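Importin-95 (Chaetomium thermophilum, PDB 4XRI) probably serves as a HEAT-repeat nuclear transport receptor of the importin beta family that carries protein cargo into the nucleus and binds a small GTPase. Local coordinates at residues Arg175-Val189 with Ala206-Gly218. The protein carries 2 engineered substitutions. Residues are numbered along the deposited sequence; the frame is centred on the assembly and turned at random.
Sequences RNSLVGHSNAILTAV and AITALGDSLEFVG
Phe216 enters as a knob among Arg175, Leu178, Ser182 and Ile185, filling the bend between helix 172-178 and helix 182-193. With CG anti to the backbone N (chi1 172°), the ring reaches across to segment 175-189: CE1 lies 3.5 Å from Leu178 CB, and CE2 is 3.9 Å from Ile185 CD1. Leu178 CD1 lies over one face, whereas Val179 N sits at the edge, near the ring plane. Arg175 runs past Phe216 in the opposite direction, its CD 3.8 Å from Phe216 CD1. The planes of guanidinium and ring stand 82° apart, which rules out a flat stack. Bends at chi2 and chi3 bring Arg175 NH2 to 3.1 Å from Glu215 OE1, a salt bridge that closes one end of the contact. Farther along, Val217 meets two residues of helix 182-193, with CG1 at 3.9 Å from Ile185 CG2 and CG2 at 3.8 Å from Leu186 CD1. The side chains of Val189 and Leu210 cross at about a right angle, CG2 of Val189 lying 4.1 Å from CD1 of Leu210, where the axes of 182-189 and 206-212 run at 142°, roughly antiparallel; the contact thus joins consecutive helices of the HEAT-repeat superhelix. Replacing Phe216 by alanine removes the ring, which is likely to leave Leu178 and Ile185 without their shared aromatic neighbour and to open a gap at the bend. Cohesion between the segments is chiefly apolar, with a single ion pair at the Arg175 end.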
ATOM      1  N   ARG A 175     -17.918 -23.296  -0.207  1.00 47.42           N
ATOM      2  CA  ARG A 175     -17.893 -23.502   1.239  1.00 49.18           C
ATOM      3  C   ARG A 175     -19.184 -24.155   1.715  1.00 50.75           C
ATOM      4  O   ARG A 175     -19.160 -25.155   2.431  1.00 53.19           O
ATOM      5  CB  ARG A 175     -17.677 -22.174   1.974  1.00 41.41           C
ATOM      6  CG  ARG A 175     -16.250 -21.657   1.949  1.00 42.51           C
ATOM      7  CD  ARG A 175     -15.295 -22.585   2.693  1.00 51.74           C
ATOM      8  NE  ARG A 175     -14.267 -21.845   3.422  1.00 61.35           N
ATOM      9  CZ  ARG A 175     -13.255 -21.204   2.847  1.00 63.87           C
ATOM     10  NH1 ARG A 175     -13.123 -21.204   1.530  1.00 70.38           N
ATOM     11  NH2 ARG A 175     -12.371 -20.557   3.591  1.00 62.82           N
ATOM     12  N   ASN A 176     -20.309 -23.581   1.295  1.00 47.03           N
ATOM     13  CA  ASN A 176     -21.627 -24.070   1.675  1.00 48.43           C
ATOM     14  C   ASN A 176     -21.874 -25.491   1.187  1.00 46.08           C
ATOM     15  O   ASN A 176     -22.522 -26.283   1.868  1.00 48.29           O
ATOM     16  CB  ASN A 176     -22.714 -23.140   1.134  1.00 46.90           C
ATOM     17  CG  ASN A 176     -24.106 -23.569   1.551  1.00 60.92           C
ATOM     18  OD1 ASN A 176     -24.332 -23.956   2.698  1.00 64.29           O
ATOM     19  ND2 ASN A 176     -25.048 -23.505   0.616  1.00 58.59           N
ATOM     20  N   SER A 177     -21.351 -25.813   0.007  1.00 50.98           N
ATOM     21  CA  SER A 177     -21.504 -27.153  -0.551  1.00 47.71           C
ATOM     22  C   SER A 177     -20.674 -28.172   0.225  1.00 49.53           C
ATOM     23  O   SER A 177     -20.948 -29.372   0.180  1.00 49.85           O
ATOM     24  CB  SER A 177     -21.105 -27.173  -2.028  1.00 45.14           C
ATOM     25  OG  SER A 177     -19.698 -27.165  -2.182  1.00 54.44           O
ATOM     26  N   LEU A 178     -19.661 -27.688   0.936  1.00 44.83           N
ATOM     27  CA  LEU A 178     -18.765 -28.559   1.695  1.00 50.33           C
ATOM     28  C   LEU A 178     -19.267 -28.809   3.113  1.00 58.26           C
ATOM     29  O   LEU A 178     -18.780 -29.709   3.795  1.00 55.64           O
ATOM     30  CB  LEU A 178     -17.359 -27.957   1.761  1.00 46.70           C
ATOM     31  CG  LEU A 178     -16.517 -27.876   0.490  1.00 42.88           C
ATOM     32  CD1 LEU A 178     -15.241 -27.086   0.758  1.00 42.09           C
ATOM     33  CD2 LEU A 178     -16.195 -29.270  -0.020  1.00 42.16           C
ATOM     34  N   VAL A 179     -20.237 -28.001   3.540  1.00 56.84           N
ATOM     35  CA  VAL A 179     -20.698 -27.941   4.930  1.00 62.73           C
ATOM     36  C   VAL A 179     -20.958 -29.310   5.552  1.00 60.89           C
ATOM     37  O   VAL A 179     -20.586 -29.561   6.700  1.00 62.69           O
ATOM     38  CB  VAL A 179     -21.988 -27.094   5.035  1.00 61.98           C
ATOM     39  CG1 VAL A 179     -22.785 -27.443   6.287  1.00 63.68           C
ATOM     40  CG2 VAL A 179     -21.646 -25.612   5.016  1.00 49.72           C
ATOM     41  N   GLY A 180     -21.585 -30.193   4.784  1.00 57.31           N
ATOM     42  CA  GLY A 180     -21.938 -31.511   5.278  1.00 54.03           C
ATOM     43  C   GLY A 180     -20.756 -32.442   5.485  1.00 59.98           C
ATOM     44  O   GLY A 180     -20.864 -33.444   6.195  1.00 65.81           O
ATOM     45  N   HIS A 181     -19.625 -32.121   4.864  1.00 56.47           N
ATOM     46  CA  HIS A 181     -18.433 -32.961   4.961  1.00 53.40           C
ATOM     47  C   HIS A 181     -17.448 -32.459   6.013  1.00 47.51           C
ATOM     48  O   HIS A 181     -16.342 -32.984   6.134  1.00 49.53           O
ATOM     49  CB  HIS A 181     -17.717 -33.037   3.611  1.00 57.67           C
ATOM     50  CG  HIS A 181     -18.504 -33.726   2.540  1.00 60.79           C
ATOM     51  ND1 HIS A 181     -18.599 -35.099   2.453  1.00 56.05           N
ATOM     52  CD2 HIS A 181     -19.218 -33.232   1.502  1.00 62.06           C
ATOM     53  CE1 HIS A 181     -19.345 -35.421   1.411  1.00 64.16           C
ATOM     54  NE2 HIS A 181     -19.734 -34.306   0.817  1.00 66.19           N
ATOM     55  N   SER A 182     -17.861 -31.450   6.772  1.00 44.66           N
ATOM     56  CA  SER A 182     -16.954 -30.710   7.647  1.00 54.57           C
ATOM     57  C   SER A 182     -16.189 -31.585   8.636  1.00 49.95           C
ATOM     58  O   SER A 182     -14.963 -31.514   8.707  1.00 48.86           O
ATOM     59  CB  SER A 182     -17.731 -29.641   8.414  1.00 55.39           C
ATOM     60  OG  SER A 182     -16.852 -28.786   9.124  1.00 66.55           O
ATOM     61  N   ASN A 183     -16.906 -32.407   9.394  1.00 46.34           N
ATOM     62  CA  ASN A 183     -16.266 -33.229  10.414  1.00 53.89           C
ATOM     63  C   ASN A 183     -15.420 -34.343   9.812  1.00 43.91           C
ATOM     64  O   ASN A 183     -14.360 -34.684  10.341  1.00 45.97           O
ATOM     65  CB  ASN A 183     -17.307 -33.831  11.354  1.00 56.14           C
ATOM     66  CG  ASN A 183     -16.675 -34.565  12.522  1.00 67.93           C
ATOM     67  OD1 ASN A 183     -16.535 -35.788  12.501  1.00 66.72           O
ATOM     68  ND2 ASN A 183     -16.281 -33.817  13.546  1.00 77.53           N
ATOM     69  N   ALA A 184     -15.896 -34.906   8.706  1.00 43.49           N
ATOM     70  CA  ALA A 184     -15.177 -35.972   8.018  1.00 48.28           C
ATOM     71  C   ALA A 184     -13.842 -35.463   7.488  1.00 50.77           C
ATOM     72  O   ALA A 184     -12.816 -36.138   7.601  1.00 51.47           O
ATOM     73  CB  ALA A 184     -16.017 -36.537   6.884  1.00 41.62           C
ATOM     74  N   ILE A 185     -13.867 -34.267   6.911  1.00 46.02           N
ATOM     75  CA  ILE A 185     -12.663 -33.633   6.389  1.00 49.33           C
ATOM     76  C   ILE A 185     -11.689 -33.291   7.513  1.00 46.80           C
ATOM     77  O   ILE A 185     -10.496 -33.586   7.426  1.00 46.43           O
ATOM     78  CB  ILE A 185     -13.007 -32.359   5.602  1.00 53.00           C
ATOM     79  CG1 ILE A 185     -13.742 -32.721   4.312  1.00 48.52           C
ATOM     80  CG2 ILE A 185     -11.748 -31.570   5.290  1.00 52.96           C
ATOM     81  CD1 ILE A 185     -14.292 -31.520   3.574  1.00 51.22           C
ATOM     82  N   LEU A 186     -12.210 -32.674   8.569  1.00 50.69           N
ATOM     83  CA  LEU A 186     -11.393 -32.288   9.714  1.00 50.04           C
ATOM     84  C   LEU A 186     -10.747 -33.503  10.369  1.00 48.76           C
ATOM     85  O   LEU A 186      -9.575 -33.469  10.746  1.00 48.65           O
ATOM     86  CB  LEU A 186     -12.231 -31.526  10.741  1.00 53.50           C
ATOM     87  CG  LEU A 186     -11.491 -31.126  12.019  1.00 65.94           C
ATOM     88  CD1 LEU A 186     -10.313 -30.219  11.687  1.00 63.57           C
ATOM     89  CD2 LEU A 186     -12.434 -30.453  13.008  1.00 74.34           C
ATOM     90  N   THR A 187     -11.518 -34.576  10.496  1.00 45.39           N
ATOM     91  CA  THR A 187     -11.015 -35.810  11.088  1.00 48.21           C
ATOM     92  C   THR A 187      -9.877 -36.380  10.248  1.00 48.08           C
ATOM     93  O   THR A 187      -8.862 -36.829  10.781  1.00 46.68           O
ATOM     94  CB  THR A 187     -12.131 -36.865  11.229  1.00 52.07           C
ATOM     95  OG1 THR A 187     -13.107 -36.408  12.174  1.00 57.60           O
ATOM     96  CG2 THR A 187     -11.561 -38.188  11.709  1.00 52.99           C
ATOM     97  N   ALA A 188     -10.046 -36.336   8.930  1.00 48.40           N
ATOM     98  CA  ALA A 188      -9.062 -36.892   8.008  1.00 46.70           C
ATOM     99  C   ALA A 188      -7.730 -36.147   8.075  1.00 43.76           C
ATOM    100  O   ALA A 188      -6.667 -36.771   8.097  1.00 39.60           O
ATOM    101  CB  ALA A 188      -9.602 -36.872   6.583  1.00 48.96           C
ATOM    102  N   VAL A 189      -7.782 -34.818   8.110  1.00 39.46           N
ATOM    103  CA  VAL A 189      -6.557 -34.024   8.091  1.00 39.78           C
ATOM    104  C   VAL A 189      -5.849 -34.045   9.448  1.00 45.13           C
ATOM    105  O   VAL A 189      -4.619 -34.057   9.508  1.00 49.62           O
ATOM    106  CB  VAL A 189      -6.829 -32.558   7.666  1.00 47.99           C
ATOM    107  CG1 VAL A 189      -7.543 -32.529   6.319  1.00 42.26           C
ATOM    108  CG2 VAL A 189      -7.631 -31.806   8.710  1.00 55.70           C
ATOM    109  N   ALA A 206      -0.689 -33.362   5.640  1.00 40.48           N
ATOM    110  CA  ALA A 206      -1.880 -33.215   6.466  1.00 41.40           C
ATOM    111  C   ALA A 206      -1.880 -31.908   7.250  1.00 40.48           C
ATOM    112  O   ALA A 206      -2.900 -31.223   7.322  1.00 41.48           O
ATOM    113  CB  ALA A 206      -2.002 -34.393   7.414  1.00 35.32           C
ATOM    114  N   ILE A 207      -0.741 -31.564   7.843  1.00 44.75           N
ATOM    115  CA  ILE A 207      -0.653 -30.346   8.639  1.00 45.26           C
ATOM    116  C   ILE A 207      -0.750 -29.119   7.732  1.00 39.36           C
ATOM    117  O   ILE A 207      -1.295 -28.087   8.121  1.00 35.16           O
ATOM    118  CB  ILE A 207       0.653 -30.298   9.480  1.00 40.41           C
ATOM    119  CG1 ILE A 207       0.566 -29.207  10.550  1.00 45.07           C
ATOM    120  CG2 ILE A 207       1.885 -30.119   8.605  1.00 41.53           C
ATOM    121  CD1 ILE A 207      -0.413 -29.509  11.654  1.00 40.88           C
ATOM    122  N   THR A 208      -0.242 -29.251   6.510  1.00 40.59           N
ATOM    123  CA  THR A 208      -0.327 -28.186   5.520  1.00 39.45           C
ATOM    124  C   THR A 208      -1.775 -27.990   5.094  1.00 41.28           C
ATOM    125  O   THR A 208      -2.252 -26.863   4.959  1.00 40.44           O
ATOM    126  CB  THR A 208       0.532 -28.492   4.279  1.00 44.43           C
ATOM    127  OG1 THR A 208       1.879 -28.754   4.685  1.00 49.48           O
ATOM    128  CG2 THR A 208       0.511 -27.316   3.309  1.00 45.54           C
ATOM    129  N   ALA A 209      -2.464 -29.107   4.884  1.00 48.16           N
ATOM    130  CA  ALA A 209      -3.863 -29.086   4.479  1.00 45.53           C
ATOM    131  C   ALA A 209      -4.734 -28.484   5.575  1.00 41.36           C
ATOM    132  O   ALA A 209      -5.688 -27.758   5.292  1.00 44.26           O
ATOM    133  CB  ALA A 209      -4.334 -30.488   4.134  1.00 33.50           C
ATOM    134  N   LEU A 210      -4.399 -28.789   6.826  1.00 43.20           N
ATOM    135  CA  LEU A 210      -5.103 -28.214   7.966  1.00 42.69           C
ATOM    136  C   LEU A 210      -4.954 -26.697   7.973  1.00 37.26           C
ATOM    137  O   LEU A 210      -5.921 -25.970   8.195  1.00 42.77           O
ATOM    138  CB  LEU A 210      -4.588 -28.809   9.280  1.00 42.04           C
ATOM    139  CG  LEU A 210      -5.144 -28.188  10.564  1.00 45.92           C
ATOM    140  CD1 LEU A 210      -6.662 -28.247  10.580  1.00 40.63           C
ATOM    141  CD2 LEU A 210      -4.561 -28.884  11.789  1.00 35.62           C
ATOM    142  N   GLY A 211      -3.736 -26.229   7.718  1.00 41.78           N
ATOM    143  CA  GLY A 211      -3.463 -24.808   7.632  1.00 41.53           C
ATOM    144  C   GLY A 211      -4.297 -24.151   6.552  1.00 46.49           C
ATOM    145  O   GLY A 211      -4.884 -23.094   6.766  1.00 45.35           O
ATOM    146  N   ASP A 212      -4.363 -24.794   5.391  1.00 46.46           N
ATOM    147  CA  ASP A 212      -5.138 -24.282   4.266  1.00 43.93           C
ATOM    148  C   ASP A 212      -6.641 -24.329   4.537  1.00 40.50           C
ATOM    149  O   ASP A 212      -7.407 -23.572   3.947  1.00 42.10           O
ATOM    150  CB  ASP A 212      -4.819 -25.073   2.990  1.00 48.68           C
ATOM    151  CG  ASP A 212      -3.419 -24.804   2.468  1.00 53.02           C
ATOM    152  OD1 ASP A 212      -2.845 -23.749   2.812  1.00 54.76           O
ATOM    153  OD2 ASP A 212      -2.897 -25.643   1.704  1.00 51.12           O
ATOM    154  N   SER A 213      -7.058 -25.214   5.434  1.00 39.69           N
ATOM    155  CA  SER A 213      -8.482 -25.452   5.650  1.00 45.33           C
ATOM    156  C   SER A 213      -9.018 -24.759   6.898  1.00 47.66           C
ATOM    157  O   SER A 213     -10.160 -24.987   7.292  1.00 45.66           O
ATOM    158  CB  SER A 213      -8.755 -26.955   5.747  1.00 48.01           C
ATOM    159  OG  SER A 213      -8.224 -27.645   4.630  1.00 49.35           O
ATOM    160  N   LEU A 214      -8.198 -23.905   7.503  1.00 42.99           N
ATOM    161  CA  LEU A 214      -8.511 -23.310   8.802  1.00 50.60           C
ATOM    162  C   LEU A 214      -9.836 -22.559   8.837  1.00 52.75           C
ATOM    163  O   LEU A 214     -10.649 -22.775   9.737  1.00 56.80           O
ATOM    164  CB  LEU A 214      -7.384 -22.372   9.228  1.00 53.22           C
ATOM    165  CG  LEU A 214      -6.229 -23.072   9.939  1.00 67.42           C
ATOM    166  CD1 LEU A 214      -5.134 -22.085  10.297  1.00 78.54           C
ATOM    167  CD2 LEU A 214      -6.742 -23.783  11.183  1.00 66.66           C
ATOM    168  N   GLU A 215     -10.047 -21.681   7.862  1.00 47.50           N
ATOM    169  CA  GLU A 215     -11.283 -20.913   7.784  1.00 60.02           C
ATOM    170  C   GLU A 215     -12.500 -21.832   7.714  1.00 61.52           C
ATOM    171  O   GLU A 215     -13.531 -21.553   8.325  1.00 64.51           O
ATOM    172  CB  GLU A 215     -11.259 -19.973   6.576  1.00 58.44           C
ATOM    173  CG  GLU A 215     -10.177 -18.909   6.640  1.00 67.41           C
ATOM    174  CD  GLU A 215     -10.386 -17.794   5.632  1.00 82.61           C
ATOM    175  OE1 GLU A 215     -11.258 -17.940   4.749  1.00 85.94           O
ATOM    176  OE2 GLU A 215      -9.680 -16.767   5.728  1.00 88.29           O
ATOM    177  N   PHE A 216     -12.367 -22.940   6.993  1.00 55.68           N
ATOM    178  CA  PHE A 216     -13.478 -23.867   6.825  1.00 52.72           C
ATOM    179  C   PHE A 216     -13.636 -24.843   7.993  1.00 66.27           C
ATOM    180  O   PHE A 216     -14.631 -24.788   8.714  1.00 72.98           O
ATOM    181  CB  PHE A 216     -13.327 -24.660   5.523  1.00 49.40           C
ATOM    182  CG  PHE A 216     -14.330 -25.774   5.374  1.00 51.99           C
ATOM    183  CD1 PHE A 216     -15.646 -25.505   5.032  1.00 50.68           C
ATOM    184  CD2 PHE A 216     -13.957 -27.092   5.579  1.00 52.01           C
ATOM    185  CE1 PHE A 216     -16.567 -26.529   4.902  1.00 52.28           C
ATOM    186  CE2 PHE A 216     -14.872 -28.119   5.453  1.00 50.23           C
ATOM    187  CZ  PHE A 216     -16.179 -27.838   5.114  1.00 49.23           C
ATOM    188  N   VAL A 217     -12.665 -25.736   8.175  1.00 62.69           N
ATOM    189  CA  VAL A 217     -12.844 -26.876   9.077  1.00 64.73           C
ATOM    190  C   VAL A 217     -13.013 -26.492  10.544  1.00 69.37           C
ATOM    191  O   VAL A 217     -13.677 -27.201  11.299  1.00 74.50           O
ATOM    192  CB  VAL A 217     -11.665 -27.879   8.984  1.00 74.26           C
ATOM    193  CG1 VAL A 217     -11.571 -28.475   7.590  1.00 73.32           C
ATOM    194  CG2 VAL A 217     -10.351 -27.232   9.389  1.00 69.48           C
ATOM    195  N   GLY A 218     -12.424 -25.374  10.949  1.00 70.30           N
ATOM    196  CA  GLY A 218     -12.485 -24.965  12.340  1.00 78.38           C
ATOM    197  C   GLY A 218     -13.867 -24.485  12.730  1.00 79.29           C
ATOM    198  O   GLY A 218     -14.147 -24.270  13.912  1.00 76.90           O
TER